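Local coordinates for urocanate hydratase (Paenibacillus sp. Soil724D2, PDB 7NED), which probably hydrates thiourocanate during bacterial ergothioneine breakdown, using bound NAD+ as cofactor, and holds NAD+ and urocanate in this crystal, at residues A46-N51 and A125-I130; A365-I370 and N382-A387; I317-K322 and N328-D333; A414-V419 and E503-L508. One frame throughout, in Å; residues are numbered along the deposited sequence.

Contact 1 of 4, residues A46-N51 and A125-I130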
# COMPACT_ATOMS: atom_id res chain seq x y z
N ALA A 46 -12.32 12.11 -9.82
CA ALA A 46 -12.35 11.32 -8.61
C ALA A 46 -13.74 10.72 -8.48
O ALA A 46 -14.72 11.45 -8.38
CB ALA A 46 -12.00 12.17 -7.39
N LYS A 47 -13.84 9.40 -8.50
CA LYS A 47 -15.13 8.75 -8.64
C LYS A 47 -15.53 8.03 -7.36
O LYS A 47 -14.68 7.52 -6.61
CB LYS A 47 -15.08 7.78 -9.82
CG LYS A 47 -14.96 8.49 -11.17
CD LYS A 47 -15.19 7.54 -12.32
CE LYS A 47 -15.32 8.24 -13.67
NZ LYS A 47 -16.53 7.77 -14.44
N ALA A 48 -16.83 7.93 -7.15
CA ALA A 48 -17.37 7.25 -5.99
C ALA A 48 -17.41 5.74 -6.15
O ALA A 48 -17.53 5.04 -5.14
CB ALA A 48 -18.78 7.76 -5.70
N ALA A 49 -17.41 5.24 -7.38
CA ALA A 49 -17.45 3.80 -7.64
C ALA A 49 -16.92 3.60 -9.05
O ALA A 49 -16.78 4.56 -9.80
CB ALA A 49 -18.85 3.20 -7.54
N ARG A 50 -16.65 2.35 -9.41
CA ARG A 50 -16.00 2.17 -10.70
C ARG A 50 -16.97 2.43 -11.84
O ARG A 50 -16.57 2.93 -12.89
CB ARG A 50 -15.39 0.78 -10.84
CG ARG A 50 -14.52 0.70 -12.06
CD ARG A 50 -13.91 -0.65 -12.25
NE ARG A 50 -13.19 -1.13 -11.05
CZ ARG A 50 -12.56 -2.30 -11.00
NH1 ARG A 50 -12.56 -3.08 -12.07
NH2 ARG A 50 -11.97 -2.70 -9.88
N ASN A 51 -18.24 2.13 -11.65
CA ASN A 51 -19.23 2.23 -12.71
C ASN A 51 -20.58 2.00 -12.05
O ASN A 51 -20.67 1.70 -10.85
CB ASN A 51 -18.95 1.22 -13.83
CG ASN A 51 -18.65 -0.16 -13.28
OD1 ASN A 51 -19.42 -0.68 -12.47
ND2 ASN A 51 -17.53 -0.75 -13.70
N ALA A 125 -13.92 7.91 -3.45
CA ALA A 125 -14.28 6.49 -3.48
C ALA A 125 -14.49 5.91 -2.10
O ALA A 125 -15.04 4.80 -1.99
CB ALA A 125 -13.23 5.68 -4.22
N ALA A 126 -14.06 6.61 -1.05
CA ALA A 126 -14.35 6.19 0.31
C ALA A 126 -15.56 6.91 0.90
O ALA A 126 -15.93 6.62 2.04
CB ALA A 126 -13.12 6.40 1.19
N TRP A 127 -16.15 7.85 0.16
CA TRP A 127 -17.48 8.42 0.41
C TRP A 127 -17.30 9.36 1.61
O TRP A 127 -18.16 9.42 2.51
CB TRP A 127 -18.45 7.32 0.77
CG TRP A 127 -18.57 6.32 -0.34
CD1 TRP A 127 -18.11 6.41 -1.64
CD2 TRP A 127 -18.74 4.92 -0.09
NE1 TRP A 127 -18.16 5.15 -2.25
CE2 TRP A 127 -18.53 4.23 -1.30
CE3 TRP A 127 -19.09 4.20 1.05
CZ2 TRP A 127 -18.68 2.85 -1.41
CZ3 TRP A 127 -19.26 2.81 0.94
CH2 TRP A 127 -19.04 2.15 -0.27
N GLN A 128 -16.17 10.06 1.68
CA GLN A 128 -15.88 10.87 2.86
C GLN A 128 -15.94 12.37 2.57
O GLN A 128 -15.65 13.19 3.46
CB GLN A 128 -14.50 10.47 3.46
CG GLN A 128 -14.53 9.03 3.94
CD GLN A 128 -13.16 8.36 4.16
OE1 GLN A 128 -12.14 8.72 3.55
NE2 GLN A 128 -13.16 7.33 5.02
N TYR A 129 -16.30 12.72 1.34
CA TYR A 129 -16.42 14.09 0.89
C TYR A 129 -17.70 14.66 1.45
O TYR A 129 -18.72 13.96 1.51
CB TYR A 129 -16.44 14.06 -0.63
CG TYR A 129 -16.53 15.37 -1.34
CD1 TYR A 129 -15.41 16.16 -1.50
CD2 TYR A 129 -17.72 15.77 -1.91
CE1 TYR A 129 -15.50 17.37 -2.19
CE2 TYR A 129 -17.82 16.97 -2.59
CZ TYR A 129 -16.69 17.76 -2.72
OH TYR A 129 -16.74 18.96 -3.38
N ILE A 130 -17.63 15.90 1.95
CA ILE A 130 -18.82 16.52 2.51
C ILE A 130 -19.26 17.75 1.73
O ILE A 130 -20.14 18.46 2.18
CB ILE A 130 -18.64 16.88 4.00
CG1 ILE A 130 -17.52 17.95 4.20
CG2 ILE A 130 -18.42 15.57 4.81
CD1 ILE A 130 -17.49 18.57 5.57
O HOH W 1 -15.89 2.85 -4.04

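Contact 2 of 4, residues A365-I370 and N382-A387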
# COMPACT_ATOMS: atom_id res chain seq x y z
N ALA A 365 -26.25 21.59 17.29
CA ALA A 365 -26.02 21.12 18.66
C ALA A 365 -24.55 20.75 18.89
O ALA A 365 -24.00 21.01 19.98
CB ALA A 365 -26.93 19.92 18.97
N ILE A 366 -23.90 20.14 17.89
CA ILE A 366 -22.49 19.81 18.08
C ILE A 366 -21.66 21.09 18.07
O ILE A 366 -20.68 21.20 18.83
CB ILE A 366 -22.03 18.81 17.01
CG1 ILE A 366 -22.85 17.51 17.12
CG2 ILE A 366 -20.52 18.53 17.16
CD1 ILE A 366 -22.61 16.51 15.96
N ASP A 367 -22.03 22.04 17.26
CA ASP A 367 -21.38 23.32 17.23
C ASP A 367 -21.41 23.93 18.63
O ASP A 367 -20.44 24.28 19.16
CB ASP A 367 -22.09 24.28 16.26
CG ASP A 367 -21.77 24.03 14.80
OD1 ASP A 367 -20.76 23.42 14.48
OD2 ASP A 367 -22.56 24.48 13.98
N GLU A 368 -22.56 23.94 19.25
CA GLU A 368 -22.70 24.50 20.57
C GLU A 368 -21.88 23.73 21.61
O GLU A 368 -21.30 24.30 22.48
CB GLU A 368 -24.14 24.67 20.97
CG GLU A 368 -24.82 25.81 20.28
CD GLU A 368 -24.26 27.19 20.63
OE1 GLU A 368 -23.68 27.40 21.69
OE2 GLU A 368 -24.40 28.12 19.86
N PHE A 369 -21.83 22.42 21.46
CA PHE A 369 -21.02 21.63 22.32
C PHE A 369 -19.55 22.02 22.21
O PHE A 369 -18.91 22.16 23.18
CB PHE A 369 -21.14 20.17 22.04
CG PHE A 369 -20.12 19.36 22.75
CD1 PHE A 369 -20.28 19.06 24.07
CD2 PHE A 369 -18.98 18.96 22.12
CE1 PHE A 369 -19.32 18.36 24.75
CE2 PHE A 369 -18.02 18.25 22.80
CZ PHE A 369 -18.19 17.95 24.11
N ILE A 370 -19.07 22.23 21.01
CA ILE A 370 -17.66 22.56 20.85
C ILE A 370 -17.32 23.89 21.51
O ILE A 370 -16.30 24.03 22.19
CB ILE A 370 -17.30 22.54 19.35
CG1 ILE A 370 -17.38 21.09 18.80
CG2 ILE A 370 -15.92 23.10 19.17
CD1 ILE A 370 -17.20 20.95 17.24
N ASN A 382 -13.18 30.19 17.26
CA ASN A 382 -13.33 31.12 16.14
C ASN A 382 -13.88 30.40 14.91
O ASN A 382 -14.82 30.89 14.27
CB ASN A 382 -11.99 31.77 15.82
CG ASN A 382 -12.01 32.60 14.52
OD1 ASN A 382 -11.33 32.25 13.52
ND2 ASN A 382 -12.80 33.68 14.52
N TRP A 383 -13.29 29.25 14.55
CA TRP A 383 -13.69 28.59 13.31
C TRP A 383 -15.16 28.18 13.36
O TRP A 383 -15.92 28.39 12.41
CB TRP A 383 -12.79 27.36 13.03
CG TRP A 383 -13.41 26.66 11.91
CD1 TRP A 383 -14.07 25.46 11.95
CD2 TRP A 383 -13.52 27.14 10.58
NE1 TRP A 383 -14.58 25.16 10.70
CE2 TRP A 383 -14.26 26.18 9.85
CE3 TRP A 383 -13.08 28.30 9.93
CZ2 TRP A 383 -14.55 26.34 8.51
CZ3 TRP A 383 -13.37 28.45 8.59
CH2 TRP A 383 -14.11 27.49 7.89
N ILE A 384 -15.59 27.57 14.47
CA ILE A 384 -16.97 27.07 14.56
C ILE A 384 -17.96 28.23 14.48
O ILE A 384 -18.98 28.16 13.77
CB ILE A 384 -17.13 26.23 15.84
CG1 ILE A 384 -16.33 24.90 15.68
CG2 ILE A 384 -18.60 25.95 16.16
CD1 ILE A 384 -16.80 24.00 14.46
N ARG A 385 -17.66 29.34 15.15
CA ARG A 385 -18.54 30.50 15.04
C ARG A 385 -18.67 30.93 13.59
O ARG A 385 -19.79 31.15 13.08
CB ARG A 385 -18.02 31.66 15.89
CG ARG A 385 -18.20 31.39 17.37
CD ARG A 385 -17.94 32.63 18.26
NE ARG A 385 -18.27 32.20 19.61
CZ ARG A 385 -17.36 31.79 20.49
NH1 ARG A 385 -16.07 31.84 20.16
NH2 ARG A 385 -17.72 31.38 21.70
N LEU A 386 -17.55 31.01 12.89
CA LEU A 386 -17.56 31.44 11.50
C LEU A 386 -18.32 30.45 10.63
O LEU A 386 -19.13 30.85 9.78
CB LEU A 386 -16.13 31.62 11.00
CG LEU A 386 -15.32 32.82 11.53
CD1 LEU A 386 -13.93 32.72 10.95
CD2 LEU A 386 -15.97 34.16 11.23
N ALA A 387 -18.05 29.15 10.81
CA ALA A 387 -18.66 28.15 9.94
C ALA A 387 -20.16 28.09 10.17
O ALA A 387 -20.94 28.02 9.21
CB ALA A 387 -18.01 26.78 10.17

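Contact 3 of 4, residues I317-K322 and N328-D333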
# COMPACT_ATOMS: atom_id res chain seq x y z
N ILE A 317 0.48 21.63 -9.56
CA ILE A 317 0.65 22.57 -10.65
C ILE A 317 2.14 22.79 -10.91
O ILE A 317 2.54 22.96 -12.06
CB ILE A 317 -0.09 23.90 -10.39
CG1 ILE A 317 -0.12 24.70 -11.70
CG2 ILE A 317 0.65 24.66 -9.32
CD1 ILE A 317 -1.01 25.97 -11.70
N ARG A 318 2.99 22.75 -9.87
CA ARG A 318 4.42 22.97 -10.10
C ARG A 318 5.03 21.78 -10.82
O ARG A 318 5.84 21.96 -11.74
CB ARG A 318 5.17 23.23 -8.79
CG ARG A 318 4.78 24.55 -8.07
CD ARG A 318 5.31 24.52 -6.63
NE ARG A 318 4.88 23.29 -5.99
CZ ARG A 318 5.52 22.70 -4.98
NH1 ARG A 318 6.60 23.25 -4.47
NH2 ARG A 318 5.09 21.53 -4.50
N SER A 319 4.64 20.56 -10.42
CA SER A 319 5.10 19.37 -11.11
C SER A 319 4.76 19.45 -12.59
O SER A 319 5.61 19.19 -13.44
CB SER A 319 4.48 18.11 -10.49
OG SER A 319 4.72 18.07 -9.09
N GLN A 320 3.50 19.80 -12.92
CA GLN A 320 3.12 19.92 -14.33
C GLN A 320 3.96 20.99 -15.01
O GLN A 320 4.57 20.75 -16.06
CB GLN A 320 1.63 20.22 -14.46
CG GLN A 320 0.71 19.16 -13.89
CD GLN A 320 0.56 17.96 -14.81
OE1 GLN A 320 1.49 17.62 -15.56
NE2 GLN A 320 -0.59 17.31 -14.76
N ALA A 321 4.05 22.17 -14.40
CA ALA A 321 4.81 23.26 -15.00
C ALA A 321 6.25 22.83 -15.29
O ALA A 321 6.80 23.16 -16.35
CB ALA A 321 4.79 24.49 -14.10
N LYS A 322 6.89 22.13 -14.36
CA LYS A 322 8.27 21.71 -14.59
C LYS A 322 8.36 20.78 -15.80
O LYS A 322 9.21 20.98 -16.67
CB LYS A 322 8.86 21.02 -13.36
CG LYS A 322 10.36 20.72 -13.53
CD LYS A 322 10.96 20.19 -12.26
CE LYS A 322 12.39 19.68 -12.50
NZ LYS A 322 13.35 20.82 -12.33
N ASN A 328 12.41 26.28 -12.75
CA ASN A 328 12.42 26.76 -11.37
C ASN A 328 11.03 26.70 -10.73
O ASN A 328 10.79 27.36 -9.71
CB ASN A 328 12.98 28.18 -11.32
CG ASN A 328 12.32 29.09 -12.31
OD1 ASN A 328 11.91 28.65 -13.40
ND2 ASN A 328 12.21 30.38 -11.96
N ALA A 329 10.12 25.92 -11.30
CA ALA A 329 8.77 25.85 -10.75
C ALA A 329 8.78 25.56 -9.26
O ALA A 329 7.93 26.06 -8.52
CB ALA A 329 7.94 24.81 -11.50
N PHE A 330 9.72 24.76 -8.78
CA PHE A 330 9.67 24.43 -7.36
C PHE A 330 10.33 25.48 -6.48
O PHE A 330 10.47 25.27 -5.27
CB PHE A 330 10.27 23.04 -7.15
CG PHE A 330 9.36 21.98 -7.62
CD1 PHE A 330 8.41 21.44 -6.76
CD2 PHE A 330 9.39 21.58 -8.94
CE1 PHE A 330 7.53 20.48 -7.22
CE2 PHE A 330 8.51 20.60 -9.41
CZ PHE A 330 7.58 20.05 -8.54
N ASP A 331 10.66 26.65 -7.05
CA ASP A 331 10.90 27.83 -6.23
C ASP A 331 9.64 28.26 -5.50
O ASP A 331 9.71 28.92 -4.45
CB ASP A 331 11.42 28.98 -7.11
CG ASP A 331 12.87 28.79 -7.59
OD1 ASP A 331 13.55 27.82 -7.17
OD2 ASP A 331 13.30 29.60 -8.43
N ILE A 332 8.47 27.94 -6.04
CA ILE A 332 7.20 28.28 -5.42
C ILE A 332 6.95 27.33 -4.26
O ILE A 332 7.12 26.11 -4.40
CB ILE A 332 6.07 28.20 -6.46
CG1 ILE A 332 6.18 29.38 -7.43
CG2 ILE A 332 4.73 28.31 -5.79
CD1 ILE A 332 5.27 29.24 -8.62
N ASP A 333 6.54 27.89 -3.12
CA ASP A 333 6.28 27.12 -1.91
C ASP A 333 5.10 26.19 -2.10
O ASP A 333 4.25 26.41 -2.95
CB ASP A 333 5.97 28.03 -0.73
CG ASP A 333 7.21 28.63 -0.12
OD1 ASP A 333 7.35 29.89 -0.11
OD2 ASP A 333 8.04 27.83 0.33

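Contact 4 of 4, residues A414-V419 and E503-L508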
# COMPACT_ATOMS: atom_id res chain seq x y z
N ALA A 414 -18.17 12.54 23.17
CA ALA A 414 -19.30 13.41 23.57
C ALA A 414 -20.45 13.27 22.59
O ALA A 414 -21.61 13.10 23.01
CB ALA A 414 -18.86 14.87 23.68
N VAL A 415 -20.16 13.28 21.29
CA VAL A 415 -21.23 13.22 20.29
C VAL A 415 -21.94 11.88 20.35
O VAL A 415 -23.17 11.81 20.25
CB VAL A 415 -20.67 13.49 18.88
CG1 VAL A 415 -21.66 13.07 17.81
CG2 VAL A 415 -20.28 14.98 18.72
N ASN A 416 -21.17 10.78 20.48
CA ASN A 416 -21.81 9.48 20.61
C ASN A 416 -22.73 9.44 21.82
O ASN A 416 -23.82 8.85 21.76
CB ASN A 416 -20.76 8.35 20.69
CG ASN A 416 -21.36 7.01 20.35
OD1 ASN A 416 -21.93 6.84 19.27
ND2 ASN A 416 -21.25 6.05 21.28
N GLN A 417 -22.31 10.01 22.93
CA GLN A 417 -23.22 10.05 24.06
C GLN A 417 -24.45 10.89 23.73
O GLN A 417 -25.58 10.55 24.12
CB GLN A 417 -22.53 10.58 25.29
CG GLN A 417 -23.43 10.64 26.50
CD GLN A 417 -22.68 11.13 27.71
OE1 GLN A 417 -21.45 11.19 27.69
NE2 GLN A 417 -23.40 11.46 28.77
N MET A 418 -24.26 11.99 22.99
CA MET A 418 -25.42 12.83 22.64
C MET A 418 -26.37 12.06 21.76
O MET A 418 -27.60 12.23 21.86
CB MET A 418 -24.96 14.11 21.93
CG MET A 418 -24.04 14.96 22.77
SD MET A 418 -23.40 16.42 21.92
CE MET A 418 -24.89 17.17 21.23
N VAL A 419 -25.84 11.21 20.86
CA VAL A 419 -26.73 10.35 20.09
C VAL A 419 -27.47 9.41 21.02
O VAL A 419 -28.69 9.25 20.95
CB VAL A 419 -25.94 9.57 19.02
CG1 VAL A 419 -26.88 8.56 18.33
CG2 VAL A 419 -25.36 10.50 17.98
N GLU A 503 -20.84 0.10 22.70
CA GLU A 503 -19.76 -0.56 21.97
C GLU A 503 -19.09 0.40 21.00
O GLU A 503 -17.87 0.36 20.83
CB GLU A 503 -20.30 -1.80 21.27
CG GLU A 503 -20.51 -2.94 22.25
CD GLU A 503 -20.90 -4.22 21.59
OE1 GLU A 503 -20.95 -5.27 22.29
OE2 GLU A 503 -21.17 -4.20 20.37
N SER A 504 -19.87 1.32 20.41
CA SER A 504 -19.25 2.33 19.55
C SER A 504 -18.30 3.24 20.31
O SER A 504 -17.34 3.77 19.73
CB SER A 504 -20.35 3.12 18.83
OG SER A 504 -20.97 2.24 17.90
N ASP A 505 -18.55 3.46 21.61
CA ASP A 505 -17.63 4.27 22.40
C ASP A 505 -16.22 3.70 22.32
O ASP A 505 -15.24 4.43 22.09
CB ASP A 505 -18.10 4.31 23.85
CG ASP A 505 -19.28 5.23 24.06
OD1 ASP A 505 -19.43 6.21 23.28
OD2 ASP A 505 -20.09 4.97 24.98
N ILE A 506 -16.10 2.39 22.51
CA ILE A 506 -14.79 1.75 22.41
C ILE A 506 -14.20 1.95 21.02
O ILE A 506 -13.03 2.30 20.88
CB ILE A 506 -14.89 0.25 22.75
CG1 ILE A 506 -15.49 0.07 24.14
CG2 ILE A 506 -13.51 -0.40 22.61
CD1 ILE A 506 -16.43 -1.08 24.20
N ARG A 507 -15.00 1.70 19.98
CA ARG A 507 -14.47 1.81 18.62
C ARG A 507 -13.96 3.23 18.35
O ARG A 507 -12.87 3.42 17.79
CB ARG A 507 -15.55 1.43 17.61
CG ARG A 507 -16.04 -0.04 17.78
CD ARG A 507 -16.96 -0.52 16.62
NE ARG A 507 -18.14 0.33 16.45
CZ ARG A 507 -18.19 1.32 15.57
NH1 ARG A 507 -17.12 1.56 14.80
NH2 ARG A 507 -19.31 2.07 15.46
N LEU A 508 -14.76 4.23 18.73
CA LEU A 508 -14.41 5.62 18.44
C LEU A 508 -13.15 6.02 19.18
O LEU A 508 -12.27 6.67 18.62
CB LEU A 508 -15.56 6.54 18.85
CG LEU A 508 -16.85 6.37 18.07
CD1 LEU A 508 -17.93 7.13 18.83
CD2 LEU A 508 -16.64 7.00 16.71

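Contact 1 of 4, residues A46-N51 and A125-I130
Trp127 reaches from its loop to the carbonyl of Ala48. Its CB leaves a backbone with positive phi, and CG stands beside the backbone N, opposite the carbonyl carbon (chi1 -60°), which swings the five-membered ring toward 46-51. CD1 comes first, 4.3 Å from Ala48 CB, a methyl short enough to let the ring edge in. Next, NE1 donates to Ala48 O over 3.0 Å. The bond is nearly straight (166°), lies in the plane of the indole and uses a lone pair in the carbonyl plane. The indole as a whole also packs on Leu26, Ile91, Met93 and Leu475. Over one face of it sits Ala125 O, displaced toward the rim and too badly angled to bond NE1.

A water ties the two carbonyls together, giving one hydrogen to Ala48 O at 2.9 Å and one to Ala125 O at 3.0 Å, so that Ala48 O is gripped by two donors. Beside it, the small methyl of Ala125 lies close against a carbonyl oxygen, CB 3.3 Å from Lys47 O. A phenylalanine in place of Trp127 would probably leave Ala48 O with the water but without its indole donor, and the loop just after strand 46-47 less firmly fixed.

The loop leads straight into the substrate site: Gln128 O accepts from Arg352, and Tyr129, stacked on Tyr42, touches urocanate. The contact is thus an indole N-H to backbone-carbonyl bond that ties the turn after strand 46-47 to a loop lining the urocanate pocket.

Contact 2 of 4, residues A365-I370 and N382-A387
Apolar packing between two isoleucines carries much of this contact. Ile384 points at the other helix and meets Ile370 at about a right angle: Ile384 CG1 lies 3.9 Å from Ile370 CG2. At the ends of the chains, Ile384 CD1 comes within 4.1 Å of Ile370 CD1. Branching at CB lets Ile384 work on two fronts. CG1 sits beside its backbone N (chi1 -70°) and turns to Ile370, while CG2, opposite that N, turns to Asp367.

Helices 360-373 and 378-390 belong to the C-terminal domain; they are two consecutive helices, joined by a four-residue link, that pack side by side. Across the two segments the nearest CA atoms are those of Asp367 and Ile384, 6.4 Å apart.

Polar-to-apolar contact is the second kind. Asp367 crosses Ile384 at a slant, with Asp367 CB at 3.9 Å and Asp367 OD1 at 3.7 Å from Ile384 CG2. A carboxylate is probably tolerated in this buried place because Asp367 OD2 forms a salt bridge with Arg399.

Ionic pairing joins the same two helices, Glu368 OE2 with Arg388 NH1 just beyond the 382-387 segment.

Contact 3 of 4, residues I317-K322 and N328-D333
Arg318 and Phe330 meet within the last beta-alpha-beta unit of the Rossmann-like domain, where helix 317-323 follows strand 309-312 and the chain returns through a 3-10 turn to strand 333-334, at the end of the parallel sheet. Arg318 CB lies over the face of the Phe330 ring, 4.0 Å from its centroid, in a CH-pi contact. The arginine chain then bends at chi3 (-51°) and brings its guanidinium beside the ring: Phe330 CD1 stands over one guanidinium face, 3.4 Å from NH1 of Arg318, with the two planes inclined rather than parallel.

NH1 of Arg318 donates to Ile332 O at 2.9 Å. The acceptor lies 23° out of the guanidinium plane and the bond is bent (142°). Around the ring edge, Ser319 OG approaches Phe330 CZ to 3.5 Å, and Lys322 CD lies 3.8 Å from CE2 of Phe330, its aliphatic part lying against that edge. Small methyls close the helix-turn seam, with Ala321 CB 4.1 Å from Ala329 CB.

Glu448 forms a salt bridge with NH2 of Arg318 and Asp312 with NE. A buried arginine is thus held by two acids and a carbonyl, with its CB over the ring; the acids probably stabilise its charge, and the bonds fix its orientation.

Contact 4 of 4, residues A414-V419 and E503-L508
Asn416 overlaps Leu508 with its CB, 3.6 Å from Leu508 CD1, and reaches its amide across to Asp505. CG points opposite the backbone N (chi1 -161°), which carries the amide over the gap between the helices. There ND2 donates to Asp505 OD1 over a short 2.7 Å with a fairly straight N-H (156°). It arrives from above the carboxylate plane, the amide standing almost perpendicular to it.

Asparagine suits this place because it offers both donor and acceptor: ND2 also serves Ser501 O, while OD1 takes the backbone N of Gly500. A leucine here would probably leave Asp505 OD1 and the link at Gly500 and Ser501, before helix 502-525, without their amide partner. Asp505 OD2 has its own mate in Arg420, so each carboxylate oxygen has a partner. Next to it, Ser504 OG bonds Asp499 and accepts from Arg507 NH2 at 3.0 Å.

The helix segments run almost antiparallel (163°), their axes 10.0 Å apart. Leu508 and Asn416 lie against strand 490-498, Val415 against strand 428-441, and helix 360-373 packs on another side of helix 407-420 through Ala414, Val415 and Met418.

How the contacts relate
Contacts 2 and 4 belong together: both lie in the C-terminal domain and share a seam between helices 360-373 and 407-420, where Ile366 CG2 comes 3.9 Å from Val415 CG2. Their chemistry nevertheless differs, isoleucine packing in contact 2 and an amide-carboxylate bond in contact 4. Contact 1 stands nearest the chain's centre and beside the urocanate pocket; it is buried and works through an indole N-H, backbone carbonyls and a water. Contact 3 is partly buried in the Rossmann-like domain, across the chain's centre from contacts 2 and 4, its centre about 44 Å from that of contact 4. Its arginine and aromatic ring make it the most extensive of the four interfaces.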